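Local coordinates for putative carboxynorspermidine decarboxylase protein (Sinorhizobium meliloti, PDB 3MT1), which probably catalyses the pyridoxal 5'-phosphate-dependent decarboxylation of carboxynorspermidine and carboxyspermidine to norspermidine and spermidine, at residues K31-W42 / E62-E73. Sequence-based numbering, arbitrary orientation.
Sequences KALLALKCFATW and EVRLGRERFGKE
Arg69 runs along the indole of Trp42 from CB to its guanidinium. Arg69 CB meets Trp42 CB at 4.1 Å. CG then passes over Trp42 CD2 and CE3. Arg69 CG stands anti to the carbonyl carbon, beside the backbone N, and a bend at chi2 (-62°) lays the rest of the chain over the ring. Arg69 CD is 3.9 Å from Trp42 CE3, and NE lies over the rim of the same face. The guanidinium ends flat on the six-membered ring, planes 18° apart. Arg69 CZ is 4.1 Å from the centroid of the Trp42 six-membered ring, a cation-pi stack. Glu361 of the second subunit reaches both side chains: its OE2 forms a salt bridge with Arg69 NE, and its backbone O accepts from Trp42 NE1.

One turn earlier in the helix, Leu65 packs beside the ring. Leu65 CD1 reaches Trp42 CD1 at 3.6 Å, and Leu65 CD2 reaches Ala40 CB at 3.7 Å. Leu36 CD1 packs on the helix backbone at Glu62 O and Gly66 N. Deeper in, Leu34 CD2 meets Phe70 CE2 at 4.1 Å, and Phe45 meets the Phe70 ring edge-to-face. Helix 60-70 thus covers strand 31-35 and the loop after it, as outer helices do in the eight-stranded beta/alpha barrel of class-II decarboxylases, with the Trp42 and Arg69 end at the dimer interface.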
ATOM      1  N   LYS B  31      -3.866 -27.880 -16.109  1.00 42.21           N
ATOM      2  CA  LYS B  31      -2.877 -27.652 -15.051  1.00 41.67           C
ATOM      3  C   LYS B  31      -3.207 -26.340 -14.341  1.00 40.34           C
ATOM      4  O   LYS B  31      -3.791 -25.472 -14.925  1.00 39.45           O
ATOM      5  CB  LYS B  31      -1.461 -27.666 -15.626  1.00 41.55           C
ATOM      6  CG  LYS B  31      -0.937 -29.096 -15.912  1.00 44.90           C
ATOM      7  CD  LYS B  31       0.417 -29.086 -16.602  1.00 48.05           C
ATOM      8  CE  LYS B  31       0.765 -30.463 -17.133  1.00 51.50           C
ATOM      9  NZ  LYS B  31       1.405 -31.269 -16.056  1.00 55.69           N
ATOM     10  N   ALA B  32      -2.855 -26.231 -13.067  1.00 40.51           N
ATOM     11  CA  ALA B  32      -3.166 -25.055 -12.260  1.00 40.10           C
ATOM     12  C   ALA B  32      -1.891 -24.473 -11.692  1.00 39.06           C
ATOM     13  O   ALA B  32      -1.063 -25.218 -11.108  1.00 39.82           O
ATOM     14  CB  ALA B  32      -4.104 -25.424 -11.101  1.00 40.98           C
ATOM     15  N   LEU B  33      -1.753 -23.152 -11.840  1.00 37.03           N
ATOM     16  CA  LEU B  33      -0.607 -22.419 -11.324  1.00 35.12           C
ATOM     17  C   LEU B  33      -1.070 -21.354 -10.330  1.00 34.39           C
ATOM     18  O   LEU B  33      -2.033 -20.632 -10.587  1.00 34.29           O
ATOM     19  CB  LEU B  33       0.162 -21.776 -12.466  1.00 34.01           C
ATOM     20  CG  LEU B  33       0.447 -22.594 -13.715  1.00 34.84           C
ATOM     21  CD1 LEU B  33       0.992 -21.719 -14.848  1.00 33.11           C
ATOM     22  CD2 LEU B  33       1.416 -23.695 -13.411  1.00 35.13           C
ATOM     23  N   LEU B  34      -0.397 -21.264  -9.186  1.00 34.03           N
ATOM     24  CA  LEU B  34      -0.738 -20.230  -8.208  1.00 33.99           C
ATOM     25  C   LEU B  34      -0.350 -18.872  -8.787  1.00 33.12           C
ATOM     26  O   LEU B  34       0.786 -18.701  -9.198  1.00 33.69           O
ATOM     27  CB  LEU B  34       0.032 -20.469  -6.898  1.00 34.09           C
ATOM     28  CG  LEU B  34      -0.056 -19.444  -5.760  1.00 33.72           C
ATOM     29  CD1 LEU B  34      -1.533 -19.214  -5.324  1.00 34.05           C
ATOM     30  CD2 LEU B  34       0.806 -19.849  -4.568  1.00 32.65           C
ATOM     31  N   ALA B  35      -1.265 -17.916  -8.829  1.00 32.50           N
ATOM     32  CA  ALA B  35      -0.877 -16.536  -9.246  1.00 32.76           C
ATOM     33  C   ALA B  35      -0.217 -15.778  -8.100  1.00 32.54           C
ATOM     34  O   ALA B  35      -0.894 -15.420  -7.132  1.00 32.77           O
ATOM     35  CB  ALA B  35      -2.062 -15.753  -9.795  1.00 32.25           C
ATOM     36  N   LEU B  36       1.105 -15.582  -8.190  1.00 32.76           N
ATOM     37  CA  LEU B  36       1.858 -14.972  -7.095  1.00 33.13           C
ATOM     38  C   LEU B  36       1.467 -13.508  -6.796  1.00 33.62           C
ATOM     39  O   LEU B  36       1.671 -13.046  -5.697  1.00 34.09           O
ATOM     40  CB  LEU B  36       3.346 -15.146  -7.289  1.00 33.23           C
ATOM     41  CG  LEU B  36       3.883 -16.597  -7.282  1.00 35.03           C
ATOM     42  CD1 LEU B  36       5.418 -16.633  -7.273  1.00 34.27           C
ATOM     43  CD2 LEU B  36       3.376 -17.354  -6.062  1.00 35.31           C
ATOM     44  N   LYS B  37       0.838 -12.803  -7.744  1.00 34.28           N
ATOM     45  CA  LYS B  37       0.369 -11.440  -7.469  1.00 34.65           C
ATOM     46  C   LYS B  37      -0.703 -11.399  -6.367  1.00 34.83           C
ATOM     47  O   LYS B  37      -0.824 -10.406  -5.637  1.00 35.42           O
ATOM     48  CB  LYS B  37      -0.063 -10.688  -8.735  1.00 34.59           C
ATOM     49  CG  LYS B  37      -1.320 -11.185  -9.370  1.00 38.99           C
ATOM     50  CD  LYS B  37      -1.655 -10.474 -10.703  1.00 42.60           C
ATOM     51  CE  LYS B  37      -2.817 -11.226 -11.388  1.00 45.61           C
ATOM     52  NZ  LYS B  37      -3.068 -10.768 -12.813  1.00 48.37           N
ATOM     53  N   CYS B  38      -1.451 -12.489  -6.216  1.00 34.10           N
ATOM     54  CA  CYS B  38      -2.512 -12.545  -5.239  1.00 33.32           C
ATOM     55  C   CYS B  38      -1.974 -12.994  -3.875  1.00 33.85           C
ATOM     56  O   CYS B  38      -2.365 -12.447  -2.814  1.00 34.04           O
ATOM     57  CB  CYS B  38      -3.591 -13.484  -5.741  1.00 33.33           C
ATOM     58  SG  CYS B  38      -4.690 -14.070  -4.442  1.00 33.64           S
ATOM     59  N   PHE B  39      -1.072 -13.989  -3.911  1.00 33.04           N
ATOM     60  CA  PHE B  39      -0.641 -14.705  -2.694  1.00 32.01           C
ATOM     61  C   PHE B  39       0.724 -15.304  -2.919  1.00 30.80           C
ATOM     62  O   PHE B  39       0.896 -16.088  -3.819  1.00 30.12           O
ATOM     63  CB  PHE B  39      -1.614 -15.810  -2.386  1.00 32.35           C
ATOM     64  CG  PHE B  39      -1.314 -16.560  -1.126  1.00 33.64           C
ATOM     65  CD1 PHE B  39      -0.550 -17.753  -1.162  1.00 33.69           C
ATOM     66  CD2 PHE B  39      -1.841 -16.125   0.091  1.00 32.52           C
ATOM     67  CE1 PHE B  39      -0.288 -18.488   0.019  1.00 34.12           C
ATOM     68  CE2 PHE B  39      -1.573 -16.833   1.286  1.00 34.67           C
ATOM     69  CZ  PHE B  39      -0.809 -18.026   1.256  1.00 34.98           C
ATOM     70  N   ALA B  40       1.682 -14.914  -2.088  1.00 30.05           N
ATOM     71  CA  ALA B  40       3.075 -15.287  -2.225  1.00 28.61           C
ATOM     72  C   ALA B  40       3.687 -15.563  -0.840  1.00 29.43           C
ATOM     73  O   ALA B  40       4.880 -15.358  -0.587  1.00 29.64           O
ATOM     74  CB  ALA B  40       3.816 -14.208  -2.969  1.00 27.00           C
ATOM     75  N   THR B  41       2.855 -16.089   0.052  1.00 29.86           N
ATOM     76  CA  THR B  41       3.284 -16.405   1.395  1.00 30.74           C
ATOM     77  C   THR B  41       3.952 -17.775   1.355  1.00 31.17           C
ATOM     78  O   THR B  41       3.317 -18.819   1.649  1.00 31.62           O
ATOM     79  CB  THR B  41       2.110 -16.388   2.319  1.00 30.73           C
ATOM     80  OG1 THR B  41       1.599 -15.064   2.338  1.00 32.41           O
ATOM     81  CG2 THR B  41       2.507 -16.759   3.734  1.00 33.07           C
ATOM     82  N   TRP B  42       5.235 -17.746   1.019  1.00 30.19           N
ATOM     83  CA  TRP B  42       5.941 -18.944   0.616  1.00 30.87           C
ATOM     84  C   TRP B  42       6.069 -20.052   1.676  1.00 33.30           C
ATOM     85  O   TRP B  42       6.177 -21.216   1.311  1.00 33.82           O
ATOM     86  CB  TRP B  42       7.293 -18.621  -0.020  1.00 30.19           C
ATOM     87  CG  TRP B  42       8.215 -17.738   0.771  1.00 30.13           C
ATOM     88  CD1 TRP B  42       8.292 -16.364   0.725  1.00 27.69           C
ATOM     89  CD2 TRP B  42       9.209 -18.160   1.681  1.00 30.93           C
ATOM     90  NE1 TRP B  42       9.239 -15.919   1.570  1.00 29.54           N
ATOM     91  CE2 TRP B  42       9.846 -17.000   2.162  1.00 33.48           C
ATOM     92  CE3 TRP B  42       9.645 -19.410   2.126  1.00 33.53           C
ATOM     93  CZ2 TRP B  42      10.886 -17.048   3.104  1.00 35.30           C
ATOM     94  CZ3 TRP B  42      10.696 -19.465   3.048  1.00 37.44           C
ATOM     95  CH2 TRP B  42      11.291 -18.290   3.540  1.00 36.47           C
ATOM     96  N   GLU B  62       8.888 -12.120  -8.594  1.00 27.36           N
ATOM     97  CA  GLU B  62       7.883 -13.161  -8.472  1.00 27.17           C
ATOM     98  C   GLU B  62       8.289 -14.468  -9.155  1.00 27.11           C
ATOM     99  O   GLU B  62       8.184 -15.558  -8.530  1.00 26.30           O
ATOM    100  CB  GLU B  62       6.488 -12.684  -8.878  1.00 27.05           C
ATOM    101  CG  GLU B  62       5.842 -11.838  -7.783  1.00 29.87           C
ATOM    102  CD  GLU B  62       4.347 -11.390  -8.048  1.00 34.91           C
ATOM    103  OE1 GLU B  62       3.819 -11.488  -9.192  1.00 30.49           O
ATOM    104  OE2 GLU B  62       3.705 -10.936  -7.055  1.00 38.75           O
ATOM    105  N   VAL B  63       8.791 -14.369 -10.389  1.00 26.39           N
ATOM    106  CA  VAL B  63       9.319 -15.543 -11.057  1.00 27.63           C
ATOM    107  C   VAL B  63      10.469 -16.216 -10.297  1.00 27.66           C
ATOM    108  O   VAL B  63      10.508 -17.438 -10.183  1.00 27.89           O
ATOM    109  CB  VAL B  63       9.691 -15.302 -12.544  1.00 29.41           C
ATOM    110  CG1 VAL B  63      11.104 -14.663 -12.711  1.00 29.51           C
ATOM    111  CG2 VAL B  63       9.634 -16.635 -13.294  1.00 31.01           C
ATOM    112  N   ARG B  64      11.378 -15.435  -9.746  1.00 27.48           N
ATOM    113  CA  ARG B  64      12.405 -16.028  -8.877  1.00 28.75           C
ATOM    114  C   ARG B  64      11.788 -16.719  -7.631  1.00 29.58           C
ATOM    115  O   ARG B  64      12.181 -17.871  -7.263  1.00 30.11           O
ATOM    116  CB  ARG B  64      13.436 -14.980  -8.461  1.00 29.60           C
ATOM    117  CG  ARG B  64      14.470 -15.460  -7.490  1.00 28.62           C
ATOM    118  CD  ARG B  64      15.651 -14.524  -7.530  1.00 30.19           C
ATOM    119  NE  ARG B  64      16.668 -14.871  -6.542  1.00 33.51           N
ATOM    120  CZ  ARG B  64      17.721 -14.114  -6.253  1.00 34.34           C
ATOM    121  NH1 ARG B  64      17.882 -12.945  -6.850  1.00 37.01           N
ATOM    122  NH2 ARG B  64      18.588 -14.503  -5.330  1.00 35.29           N
ATOM    123  N   LEU B  65      10.815 -16.059  -7.010  1.00 27.95           N
ATOM    124  CA  LEU B  65      10.223 -16.643  -5.828  1.00 29.09           C
ATOM    125  C   LEU B  65       9.583 -17.978  -6.185  1.00 30.08           C
ATOM    126  O   LEU B  65       9.734 -18.916  -5.427  1.00 32.33           O
ATOM    127  CB  LEU B  65       9.182 -15.715  -5.174  1.00 28.13           C
ATOM    128  CG  LEU B  65       8.425 -16.283  -3.976  1.00 26.92           C
ATOM    129  CD1 LEU B  65       9.302 -16.368  -2.733  1.00 27.77           C
ATOM    130  CD2 LEU B  65       7.264 -15.455  -3.676  1.00 27.16           C
ATOM    131  N   GLY B  66       8.890 -18.061  -7.334  1.00 30.52           N
ATOM    132  CA  GLY B  66       8.164 -19.266  -7.730  1.00 30.60           C
ATOM    133  C   GLY B  66       9.143 -20.385  -8.046  1.00 33.33           C
ATOM    134  O   GLY B  66       8.935 -21.521  -7.626  1.00 33.39           O
ATOM    135  N   ARG B  67      10.213 -20.061  -8.790  1.00 34.82           N
ATOM    136  CA  ARG B  67      11.256 -21.033  -9.080  1.00 37.15           C
ATOM    137  C   ARG B  67      11.943 -21.514  -7.818  1.00 38.63           C
ATOM    138  O   ARG B  67      11.994 -22.717  -7.593  1.00 40.32           O
ATOM    139  CB  ARG B  67      12.274 -20.526 -10.117  1.00 37.87           C
ATOM    140  CG  ARG B  67      13.535 -21.430 -10.320  1.00 41.68           C
ATOM    141  CD  ARG B  67      13.253 -22.888 -10.776  1.00 47.06           C
ATOM    142  NE  ARG B  67      12.702 -22.937 -12.134  1.00 53.18           N
ATOM    143  CZ  ARG B  67      11.595 -23.596 -12.507  1.00 55.79           C
ATOM    144  NH1 ARG B  67      10.880 -24.312 -11.630  1.00 55.69           N
ATOM    145  NH2 ARG B  67      11.191 -23.541 -13.776  1.00 56.60           N
ATOM    146  N   GLU B  68      12.434 -20.597  -6.986  1.00 38.68           N
ATOM    147  CA  GLU B  68      13.218 -20.992  -5.804  1.00 39.50           C
ATOM    148  C   GLU B  68      12.447 -21.629  -4.674  1.00 39.42           C
ATOM    149  O   GLU B  68      12.986 -22.463  -3.988  1.00 41.23           O
ATOM    150  CB  GLU B  68      14.056 -19.830  -5.274  1.00 39.72           C
ATOM    151  CG  GLU B  68      15.125 -19.420  -6.300  1.00 43.65           C
ATOM    152  CD  GLU B  68      16.050 -18.305  -5.847  1.00 47.73           C
ATOM    153  OE1 GLU B  68      15.929 -17.848  -4.685  1.00 53.66           O
ATOM    154  OE2 GLU B  68      16.898 -17.879  -6.659  1.00 47.96           O
ATOM    155  N   ARG B  69      11.191 -21.268  -4.460  1.00 38.21           N
ATOM    156  CA  ARG B  69      10.500 -21.773  -3.271  1.00 38.08           C
ATOM    157  C   ARG B  69       9.292 -22.597  -3.647  1.00 37.73           C
ATOM    158  O   ARG B  69       8.713 -23.252  -2.807  1.00 38.79           O
ATOM    159  CB  ARG B  69       9.978 -20.623  -2.376  1.00 37.95           C
ATOM    160  CG  ARG B  69      10.953 -19.679  -1.789  1.00 37.06           C
ATOM    161  CD  ARG B  69      11.904 -20.354  -0.885  1.00 37.01           C
ATOM    162  NE  ARG B  69      12.833 -19.394  -0.341  1.00 34.94           N
ATOM    163  CZ  ARG B  69      13.646 -19.640   0.685  1.00 40.11           C
ATOM    164  NH1 ARG B  69      13.636 -20.837   1.289  1.00 38.62           N
ATOM    165  NH2 ARG B  69      14.461 -18.671   1.118  1.00 37.06           N
ATOM    166  N   PHE B  70       8.828 -22.505  -4.877  1.00 36.29           N
ATOM    167  CA  PHE B  70       7.663 -23.294  -5.209  1.00 35.89           C
ATOM    168  C   PHE B  70       8.035 -24.470  -6.069  1.00 36.93           C
ATOM    169  O   PHE B  70       7.563 -25.567  -5.824  1.00 37.92           O
ATOM    170  CB  PHE B  70       6.565 -22.458  -5.860  1.00 34.33           C
ATOM    171  CG  PHE B  70       5.215 -23.148  -5.879  1.00 33.98           C
ATOM    172  CD1 PHE B  70       4.980 -24.242  -6.711  1.00 33.48           C
ATOM    173  CD2 PHE B  70       4.193 -22.710  -5.057  1.00 32.34           C
ATOM    174  CE1 PHE B  70       3.756 -24.876  -6.697  1.00 34.61           C
ATOM    175  CE2 PHE B  70       2.940 -23.323  -5.069  1.00 31.74           C
ATOM    176  CZ  PHE B  70       2.716 -24.386  -5.879  1.00 34.05           C
ATOM    177  N   GLY B  71       8.900 -24.246  -7.062  1.00 37.44           N
ATOM    178  CA  GLY B  71       9.354 -25.308  -7.953  1.00 38.26           C
ATOM    179  C   GLY B  71       8.313 -25.663  -8.991  1.00 38.14           C
ATOM    180  O   GLY B  71       7.345 -24.916  -9.182  1.00 37.53           O
ATOM    181  N   LYS B  72       8.508 -26.804  -9.651  1.00 39.67           N
ATOM    182  CA  LYS B  72       7.602 -27.308 -10.702  1.00 40.59           C
ATOM    183  C   LYS B  72       7.600 -26.329 -11.900  1.00 40.06           C
ATOM    184  O   LYS B  72       8.651 -25.786 -12.225  1.00 40.66           O
ATOM    185  CB  LYS B  72       6.186 -27.599 -10.159  1.00 40.79           C
ATOM    186  CG  LYS B  72       6.083 -28.764  -9.114  1.00 43.20           C
ATOM    187  CD  LYS B  72       4.614 -29.258  -9.011  1.00 43.87           C
ATOM    188  CE  LYS B  72       4.463 -30.564  -8.230  1.00 45.05           C
ATOM    189  NZ  LYS B  72       3.027 -31.033  -8.192  1.00 44.41           N
ATOM    190  N   GLU B  73       6.468 -26.110 -12.553  1.00 39.17           N
ATOM    191  CA  GLU B  73       6.436 -25.215 -13.705  1.00 39.99           C
ATOM    192  C   GLU B  73       6.324 -23.736 -13.283  1.00 39.59           C
ATOM    193  O   GLU B  73       5.461 -23.368 -12.457  1.00 39.88           O
ATOM    194  CB  GLU B  73       5.249 -25.571 -14.620  1.00 39.92           C
ATOM    195  CG  GLU B  73       5.684 -25.903 -16.054  1.00 42.02           C
ATOM    196  CD  GLU B  73       4.535 -26.109 -17.022  1.00 40.16           C
ATOM    197  OE1 GLU B  73       3.964 -27.238 -17.024  1.00 42.40           O
ATOM    198  OE2 GLU B  73       4.248 -25.151 -17.785  1.00 34.76           O
TER